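Local coordinates for protein 4-hydroxybutyrate coenzyme A transferase (Shewanella oneidensis, PDB 2OAS) that probably transfers coenzyme A from an acyl-CoA to a carboxylic acid such as acetate or 4-hydroxybutyrate, at residues R254-L266 and N278-N290. Numbering follows the deposited sequence.
Sequences RFYPGKLVTGFAL and NPAVIFMDIEQVN
Met284, a selenomethionine, reaches back from just after strand 281-283 to two aromatic rings of the loop before strand 260-262. Its CB lies 4.0 Å from Val261 CG1. CG stands anti to the backbone N (chi1 -167°), and the chain runs extended as far as SE. SE packs against Val261 CG1 and meets the Phe255 ring at its edge, in plane, 5.0 Å from the centroid. This is a Met-aromatic contact. A bend at chi3 (-83°) then lays CE over one face of the Tyr256 ring, 3.6 Å from its centroid, as a CH-pi contact. The two rings also touch each other, with Tyr256 CD1 over a face of Phe255.

The two strands are parallel neighbours, linked through helix 269-275 in a beta-alpha-beta unit. Strand 281-283 lies between 260-262 and 158-159. Four backbone hydrogen bonds join the pair, from Leu260 N to Ala280 O (2.8 Å) through to Met284 N to Thr262 O (2.7 Å).

Phe283 lies on the other side of the sheet, beside Thr262. Thr262 OG1 sits over one ring face, 4.1 Å from Phe283 CE2, and has no hydrogen-bond partner in the model. Ala265 N meets the ring near its plane, while Ala265 CB is 3.6 Å from Phe283 CE2. With an alanine here in place of Phe283 the ring is lost, and a gap would probably open between Thr262, Ala265 and Val275 of helix 269-275. Next to Ala265, Phe264 turns away from strand 281-283 and touches the bound coenzyme A.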
ATOM      1  N   ARG A 254      -9.683  -7.106 -20.256  1.00 43.88           N
ATOM      2  CA  ARG A 254      -9.142  -8.443 -20.491  1.00 44.41           C
ATOM      3  C   ARG A 254      -9.686  -9.402 -19.439  1.00 44.21           C
ATOM      4  O   ARG A 254      -9.698 -10.622 -19.636  1.00 45.29           O
ATOM      5  CB  ARG A 254      -7.606  -8.440 -20.460  1.00 44.89           C
ATOM      6  CG  ARG A 254      -6.977  -7.444 -21.425  1.00 47.21           C
ATOM      7  CD  ARG A 254      -5.538  -7.812 -21.801  1.00 49.97           C
ATOM      8  NE  ARG A 254      -4.866  -6.776 -22.594  1.00 52.68           N
ATOM      9  CZ  ARG A 254      -5.335  -6.246 -23.725  1.00 54.47           C
ATOM     10  NH1 ARG A 254      -4.632  -5.315 -24.356  1.00 54.55           N
ATOM     11  NH2 ARG A 254      -6.504  -6.637 -24.224  1.00 55.79           N
ATOM     12  N   PHE A 255     -10.137  -8.845 -18.319  1.00 42.51           N
ATOM     13  CA  PHE A 255     -10.682  -9.658 -17.246  1.00 41.64           C
ATOM     14  C   PHE A 255     -12.179  -9.447 -17.248  1.00 42.39           C
ATOM     15  O   PHE A 255     -12.665  -8.383 -16.869  1.00 42.31           O
ATOM     16  CB  PHE A 255     -10.072  -9.254 -15.912  1.00 40.91           C
ATOM     17  CG  PHE A 255     -10.624 -10.002 -14.738  1.00 40.38           C
ATOM     18  CD1 PHE A 255     -11.723  -9.509 -14.042  1.00 39.82           C
ATOM     19  CD2 PHE A 255     -10.038 -11.190 -14.314  1.00 38.13           C
ATOM     20  CE1 PHE A 255     -12.228 -10.191 -12.934  1.00 38.71           C
ATOM     21  CE2 PHE A 255     -10.533 -11.877 -13.214  1.00 38.03           C
ATOM     22  CZ  PHE A 255     -11.632 -11.378 -12.521  1.00 38.11           C
ATOM     23  N   TYR A 256     -12.900 -10.476 -17.687  1.00 42.40           N
ATOM     24  CA  TYR A 256     -14.352 -10.431 -17.791  1.00 42.87           C
ATOM     25  C   TYR A 256     -14.781  -9.339 -18.774  1.00 43.11           C
ATOM     26  O   TYR A 256     -15.483  -8.396 -18.409  1.00 42.97           O
ATOM     27  CB  TYR A 256     -15.003 -10.178 -16.426  1.00 42.88           C
ATOM     28  CG  TYR A 256     -15.224 -11.419 -15.594  1.00 43.62           C
ATOM     29  CD1 TYR A 256     -14.158 -12.055 -14.954  1.00 43.72           C
ATOM     30  CD2 TYR A 256     -16.504 -11.946 -15.429  1.00 43.15           C
ATOM     31  CE1 TYR A 256     -14.362 -13.184 -14.162  1.00 44.60           C
ATOM     32  CE2 TYR A 256     -16.722 -13.073 -14.644  1.00 44.78           C
ATOM     33  CZ  TYR A 256     -15.649 -13.688 -14.011  1.00 46.31           C
ATOM     34  OH  TYR A 256     -15.875 -14.800 -13.225  1.00 48.48           O
ATOM     35  N   PRO A 257     -14.350  -9.449 -20.038  1.00 43.84           N
ATOM     36  CA  PRO A 257     -14.718  -8.449 -21.046  1.00 43.67           C
ATOM     37  C   PRO A 257     -16.203  -8.510 -21.410  1.00 43.02           C
ATOM     38  O   PRO A 257     -16.834  -9.561 -21.303  1.00 42.13           O
ATOM     39  CB  PRO A 257     -13.809  -8.800 -22.222  1.00 44.69           C
ATOM     40  CG  PRO A 257     -13.630 -10.286 -22.082  1.00 44.02           C
ATOM     41  CD  PRO A 257     -13.403 -10.436 -20.597  1.00 44.35           C
ATOM     42  N   GLY A 258     -16.754  -7.375 -21.829  1.00 41.89           N
ATOM     43  CA  GLY A 258     -18.157  -7.331 -22.192  1.00 41.00           C
ATOM     44  C   GLY A 258     -19.098  -7.217 -21.004  1.00 40.71           C
ATOM     45  O   GLY A 258     -20.287  -6.966 -21.191  1.00 39.75           O
ATOM     46  N   LYS A 259     -18.575  -7.384 -19.789  1.00 40.22           N
ATOM     47  CA  LYS A 259     -19.402  -7.304 -18.583  1.00 38.90           C
ATOM     48  C   LYS A 259     -18.929  -6.278 -17.550  1.00 36.64           C
ATOM     49  O   LYS A 259     -17.737  -5.982 -17.447  1.00 36.32           O
ATOM     50  CB  LYS A 259     -19.471  -8.676 -17.909  1.00 40.25           C
ATOM     51  CG  LYS A 259     -19.757  -9.826 -18.870  1.00 41.19           C
ATOM     52  CD  LYS A 259     -20.182 -11.089 -18.123  1.00 44.50           C
ATOM     53  CE  LYS A 259     -20.342 -12.261 -19.083  1.00 45.32           C
ATOM     54  NZ  LYS A 259     -18.994 -12.649 -19.620  1.00 44.82           N
ATOM     55  N   LEU A 260     -19.867  -5.730 -16.785  1.00 35.44           N
ATOM     56  CA  LEU A 260     -19.525  -4.780 -15.734  1.00 35.27           C
ATOM     57  C   LEU A 260     -19.209  -5.619 -14.499  1.00 33.64           C
ATOM     58  O   LEU A 260     -19.876  -6.621 -14.252  1.00 34.68           O
ATOM     59  CB  LEU A 260     -20.711  -3.873 -15.416  1.00 38.23           C
ATOM     60  CG  LEU A 260     -21.296  -3.080 -16.572  1.00 40.83           C
ATOM     61  CD1 LEU A 260     -22.484  -2.263 -16.090  1.00 42.62           C
ATOM     62  CD2 LEU A 260     -20.220  -2.178 -17.128  1.00 43.68           C
ATOM     63  N   VAL A 261     -18.201  -5.221 -13.735  1.00 31.50           N
ATOM     64  CA  VAL A 261     -17.831  -5.948 -12.527  1.00 30.35           C
ATOM     65  C   VAL A 261     -17.785  -4.990 -11.312  1.00 29.44           C
ATOM     66  O   VAL A 261     -17.322  -3.859 -11.437  1.00 27.06           O
ATOM     67  CB  VAL A 261     -16.438  -6.644 -12.713  1.00 31.11           C
ATOM     68  CG1 VAL A 261     -16.066  -7.467 -11.482  1.00 30.55           C
ATOM     69  CG2 VAL A 261     -16.487  -7.567 -13.946  1.00 31.33           C
ATOM     70  N   THR A 262     -18.298  -5.444 -10.171  1.00 27.90           N
ATOM     71  CA  THR A 262     -18.286  -4.672  -8.925  1.00 30.54           C
ATOM     72  C   THR A 262     -18.504  -5.585  -7.738  1.00 30.48           C
ATOM     73  O   THR A 262     -18.856  -6.759  -7.895  1.00 29.38           O
ATOM     74  CB  THR A 262     -19.416  -3.620  -8.805  1.00 30.66           C
ATOM     75  OG1 THR A 262     -20.666  -4.212  -9.191  1.00 31.97           O
ATOM     76  CG2 THR A 262     -19.119  -2.421  -9.633  1.00 32.05           C
ATOM     77  N   GLY A 263     -18.311  -5.015  -6.553  1.00 27.83           N
ATOM     78  CA  GLY A 263     -18.514  -5.755  -5.328  1.00 28.93           C
ATOM     79  C   GLY A 263     -19.925  -5.510  -4.834  1.00 28.81           C
ATOM     80  O   GLY A 263     -20.497  -6.343  -4.130  1.00 28.84           O
ATOM     81  N   PHE A 264     -20.475  -4.353  -5.191  1.00 29.34           N
ATOM     82  CA  PHE A 264     -21.837  -3.974  -4.814  1.00 32.40           C
ATOM     83  C   PHE A 264     -22.384  -2.776  -5.596  1.00 31.36           C
ATOM     84  O   PHE A 264     -21.678  -2.159  -6.391  1.00 30.72           O
ATOM     85  CB  PHE A 264     -21.936  -3.712  -3.309  1.00 35.68           C
ATOM     86  CG  PHE A 264     -20.797  -2.928  -2.754  1.00 39.22           C
ATOM     87  CD1 PHE A 264     -19.624  -3.561  -2.383  1.00 41.16           C
ATOM     88  CD2 PHE A 264     -20.896  -1.551  -2.629  1.00 41.49           C
ATOM     89  CE1 PHE A 264     -18.545  -2.835  -1.889  1.00 44.54           C
ATOM     90  CE2 PHE A 264     -19.824  -0.799  -2.135  1.00 44.98           C
ATOM     91  CZ  PHE A 264     -18.641  -1.442  -1.764  1.00 45.32           C
ATOM     92  N   ALA A 265     -23.659  -2.482  -5.381  1.00 30.66           N
ATOM     93  CA  ALA A 265     -24.330  -1.377  -6.061  1.00 31.27           C
ATOM     94  C   ALA A 265     -25.216  -0.582  -5.094  1.00 30.22           C
ATOM     95  O   ALA A 265     -25.680  -1.103  -4.077  1.00 30.79           O
ATOM     96  CB  ALA A 265     -25.180  -1.922  -7.206  1.00 28.85           C
ATOM     97  N   LEU A 266     -25.475   0.670  -5.440  1.00 30.41           N
ATOM     98  CA  LEU A 266     -26.289   1.541  -4.596  1.00 29.58           C
ATOM     99  C   LEU A 266     -26.856   2.675  -5.450  1.00 28.52           C
ATOM    100  O   LEU A 266     -26.103   3.384  -6.115  1.00 25.54           O
ATOM    101  CB  LEU A 266     -25.423   2.129  -3.483  1.00 30.32           C
ATOM    102  CG  LEU A 266     -26.210   2.663  -2.299  1.00 31.71           C
ATOM    103  CD1 LEU A 266     -26.651   1.462  -1.484  1.00 34.03           C
ATOM    104  CD2 LEU A 266     -25.373   3.603  -1.444  1.00 30.89           C
ATOM    105  N   ASN A 278     -29.282  -9.589 -14.509  1.00 32.28           N
ATOM    106  CA  ASN A 278     -28.655  -9.106 -15.741  1.00 31.20           C
ATOM    107  C   ASN A 278     -27.309  -9.769 -16.012  1.00 31.93           C
ATOM    108  O   ASN A 278     -26.307  -9.462 -15.356  1.00 32.10           O
ATOM    109  CB  ASN A 278     -28.452  -7.593 -15.682  1.00 30.52           C
ATOM    110  CG  ASN A 278     -28.108  -6.989 -17.033  1.00 30.93           C
ATOM    111  OD1 ASN A 278     -27.554  -7.657 -17.908  1.00 32.84           O
ATOM    112  ND2 ASN A 278     -28.428  -5.714 -17.208  1.00 30.30           N
ATOM    113  N   PRO A 279     -27.256 -10.666 -17.016  1.00 31.86           N
ATOM    114  CA  PRO A 279     -26.033 -11.386 -17.387  1.00 31.57           C
ATOM    115  C   PRO A 279     -24.831 -10.479 -17.631  1.00 30.97           C
ATOM    116  O   PRO A 279     -23.686 -10.907 -17.476  1.00 33.13           O
ATOM    117  CB  PRO A 279     -26.435 -12.117 -18.666  1.00 31.14           C
ATOM    118  CG  PRO A 279     -27.879 -12.319 -18.505  1.00 31.78           C
ATOM    119  CD  PRO A 279     -28.349 -11.007 -17.931  1.00 31.79           C
ATOM    120  N   ALA A 280     -25.087  -9.239 -18.026  1.00 29.15           N
ATOM    121  CA  ALA A 280     -23.997  -8.317 -18.309  1.00 29.94           C
ATOM    122  C   ALA A 280     -23.387  -7.672 -17.060  1.00 29.42           C
ATOM    123  O   ALA A 280     -22.308  -7.090 -17.138  1.00 29.11           O
ATOM    124  CB  ALA A 280     -24.469  -7.234 -19.289  1.00 28.47           C
ATOM    125  N   VAL A 281     -24.064  -7.787 -15.918  1.00 28.98           N
ATOM    126  CA  VAL A 281     -23.552  -7.205 -14.677  1.00 29.74           C
ATOM    127  C   VAL A 281     -23.133  -8.294 -13.703  1.00 30.93           C
ATOM    128  O   VAL A 281     -23.941  -9.119 -13.280  1.00 33.32           O
ATOM    129  CB  VAL A 281     -24.602  -6.282 -13.984  1.00 29.37           C
ATOM    130  CG1 VAL A 281     -23.973  -5.580 -12.786  1.00 26.30           C
ATOM    131  CG2 VAL A 281     -25.135  -5.249 -14.974  1.00 27.86           C
ATOM    132  N   ILE A 282     -21.859  -8.291 -13.344  1.00 30.96           N
ATOM    133  CA  ILE A 282     -21.331  -9.284 -12.435  1.00 31.58           C
ATOM    134  C   ILE A 282     -20.855  -8.720 -11.096  1.00 32.14           C
ATOM    135  O   ILE A 282     -19.923  -7.909 -11.029  1.00 30.66           O
ATOM    136  CB  ILE A 282     -20.168 -10.042 -13.084  1.00 33.28           C
ATOM    137  CG1 ILE A 282     -20.663 -10.747 -14.351  1.00 35.08           C
ATOM    138  CG2 ILE A 282     -19.567 -11.039 -12.089  1.00 33.07           C
ATOM    139  CD1 ILE A 282     -21.796 -11.738 -14.108  1.00 36.10           C
ATOM    140  N   PHE A 283     -21.523  -9.154 -10.036  1.00 33.28           N
ATOM    141  CA  PHE A 283     -21.198  -8.761  -8.686  1.00 34.42           C
ATOM    142  C   PHE A 283     -20.242  -9.828  -8.210  1.00 36.82           C
ATOM    143  O   PHE A 283     -20.619 -10.975  -7.980  1.00 36.75           O
ATOM    144  CB  PHE A 283     -22.448  -8.746  -7.795  1.00 32.07           C
ATOM    145  CG  PHE A 283     -23.340  -7.564  -8.029  1.00 30.08           C
ATOM    146  CD1 PHE A 283     -24.092  -7.454  -9.195  1.00 29.25           C
ATOM    147  CD2 PHE A 283     -23.393  -6.526  -7.095  1.00 31.47           C
ATOM    148  CE1 PHE A 283     -24.869  -6.336  -9.434  1.00 28.60           C
ATOM    149  CE2 PHE A 283     -24.169  -5.402  -7.330  1.00 29.44           C
ATOM    150  CZ  PHE A 283     -24.915  -5.306  -8.498  1.00 29.21           C
HETATM  151  N   MSE A 284     -18.998  -9.429  -8.048  1.00 40.86           N
HETATM  152  CA  MSE A 284     -17.941 -10.328  -7.646  1.00 43.39           C
HETATM  153  C   MSE A 284     -17.499 -10.060  -6.218  1.00 43.66           C
HETATM  154  O   MSE A 284     -17.693  -8.962  -5.698  1.00 43.88           O
HETATM  155  CB  MSE A 284     -16.775 -10.111  -8.590  1.00 47.25           C
HETATM  156  CG  MSE A 284     -15.681 -11.133  -8.551  1.00 53.75           C
HETATM  157 SE   MSE A 284     -14.463 -10.626  -9.950  1.00 62.37          SE
HETATM  158  CE  MSE A 284     -15.411 -11.461 -11.411  1.00 59.52           C
ATOM    159  N   ASP A 285     -16.887 -11.074  -5.609  1.00 43.62           N
ATOM    160  CA  ASP A 285     -16.371 -11.021  -4.241  1.00 43.42           C
ATOM    161  C   ASP A 285     -15.230 -10.015  -4.131  1.00 42.52           C
ATOM    162  O   ASP A 285     -14.278 -10.078  -4.903  1.00 42.83           O
ATOM    163  CB  ASP A 285     -15.883 -12.420  -3.842  1.00 44.00           C
ATOM    164  CG  ASP A 285     -15.089 -12.434  -2.541  1.00 45.71           C
ATOM    165  OD1 ASP A 285     -15.164 -11.457  -1.763  1.00 48.44           O
ATOM    166  OD2 ASP A 285     -14.395 -13.441  -2.290  1.00 45.10           O
ATOM    167  N   ILE A 286     -15.318  -9.096  -3.170  1.00 41.86           N
ATOM    168  CA  ILE A 286     -14.286  -8.078  -2.991  1.00 41.13           C
ATOM    169  C   ILE A 286     -12.869  -8.637  -2.913  1.00 39.76           C
ATOM    170  O   ILE A 286     -11.907  -7.943  -3.229  1.00 39.48           O
ATOM    171  CB  ILE A 286     -14.511  -7.260  -1.716  1.00 43.15           C
ATOM    172  CG1 ILE A 286     -14.751  -8.213  -0.554  1.00 44.89           C
ATOM    173  CG2 ILE A 286     -15.662  -6.300  -1.901  1.00 43.62           C
ATOM    174  CD1 ILE A 286     -14.776  -7.534   0.764  1.00 49.26           C
ATOM    175  N   GLU A 287     -12.725  -9.879  -2.470  1.00 39.85           N
ATOM    176  CA  GLU A 287     -11.392 -10.463  -2.384  1.00 40.81           C
ATOM    177  C   GLU A 287     -10.760 -10.529  -3.767  1.00 39.65           C
ATOM    178  O   GLU A 287      -9.540 -10.590  -3.889  1.00 40.98           O
ATOM    179  CB  GLU A 287     -11.449 -11.858  -1.772  1.00 41.76           C
ATOM    180  CG  GLU A 287     -10.081 -12.490  -1.609  1.00 43.67           C
ATOM    181  CD  GLU A 287     -10.123 -13.765  -0.787  1.00 44.99           C
ATOM    182  OE1 GLU A 287      -9.096 -14.467  -0.730  1.00 45.97           O
ATOM    183  OE2 GLU A 287     -11.181 -14.062  -0.195  1.00 46.23           O
ATOM    184  N   GLN A 288     -11.601 -10.508  -4.801  1.00 38.82           N
ATOM    185  CA  GLN A 288     -11.147 -10.551  -6.192  1.00 38.42           C
ATOM    186  C   GLN A 288     -11.244  -9.187  -6.878  1.00 37.35           C
ATOM    187  O   GLN A 288     -10.258  -8.705  -7.430  1.00 37.27           O
ATOM    188  CB  GLN A 288     -11.966 -11.557  -7.003  1.00 38.67           C
ATOM    189  CG  GLN A 288     -11.396 -12.948  -7.071  1.00 39.95           C
ATOM    190  CD  GLN A 288     -11.289 -13.600  -5.715  1.00 41.80           C
ATOM    191  OE1 GLN A 288     -10.219 -13.607  -5.100  1.00 41.79           O
ATOM    192  NE2 GLN A 288     -12.408 -14.146  -5.228  1.00 40.51           N
ATOM    193  N   VAL A 289     -12.427  -8.579  -6.848  1.00 36.16           N
ATOM    194  CA  VAL A 289     -12.626  -7.287  -7.484  1.00 37.70           C
ATOM    195  C   VAL A 289     -11.652  -6.230  -6.971  1.00 38.65           C
ATOM    196  O   VAL A 289     -11.211  -5.370  -7.743  1.00 39.09           O
ATOM    197  CB  VAL A 289     -14.082  -6.764  -7.305  1.00 37.50           C
ATOM    198  CG1 VAL A 289     -14.421  -6.641  -5.841  1.00 37.62           C
ATOM    199  CG2 VAL A 289     -14.240  -5.405  -7.981  1.00 36.79           C
ATOM    200  N   ASN A 290     -11.304  -6.306  -5.683  1.00 37.98           N
ATOM    201  CA  ASN A 290     -10.378  -5.357  -5.070  1.00 37.76           C
ATOM    202  C   ASN A 290      -8.967  -5.922  -4.909  1.00 39.16           C
ATOM    203  O   ASN A 290      -8.192  -5.473  -4.054  1.00 38.56           O
ATOM    204  CB  ASN A 290     -10.907  -4.894  -3.714  1.00 37.40           C
ATOM    205  CG  ASN A 290     -11.967  -3.835  -3.842  1.00 37.07           C
ATOM    206  OD1 ASN A 290     -12.908  -3.973  -4.624  1.00 37.02           O
ATOM    207  ND2 ASN A 290     -11.828  -2.762  -3.070  1.00 38.08           N
TER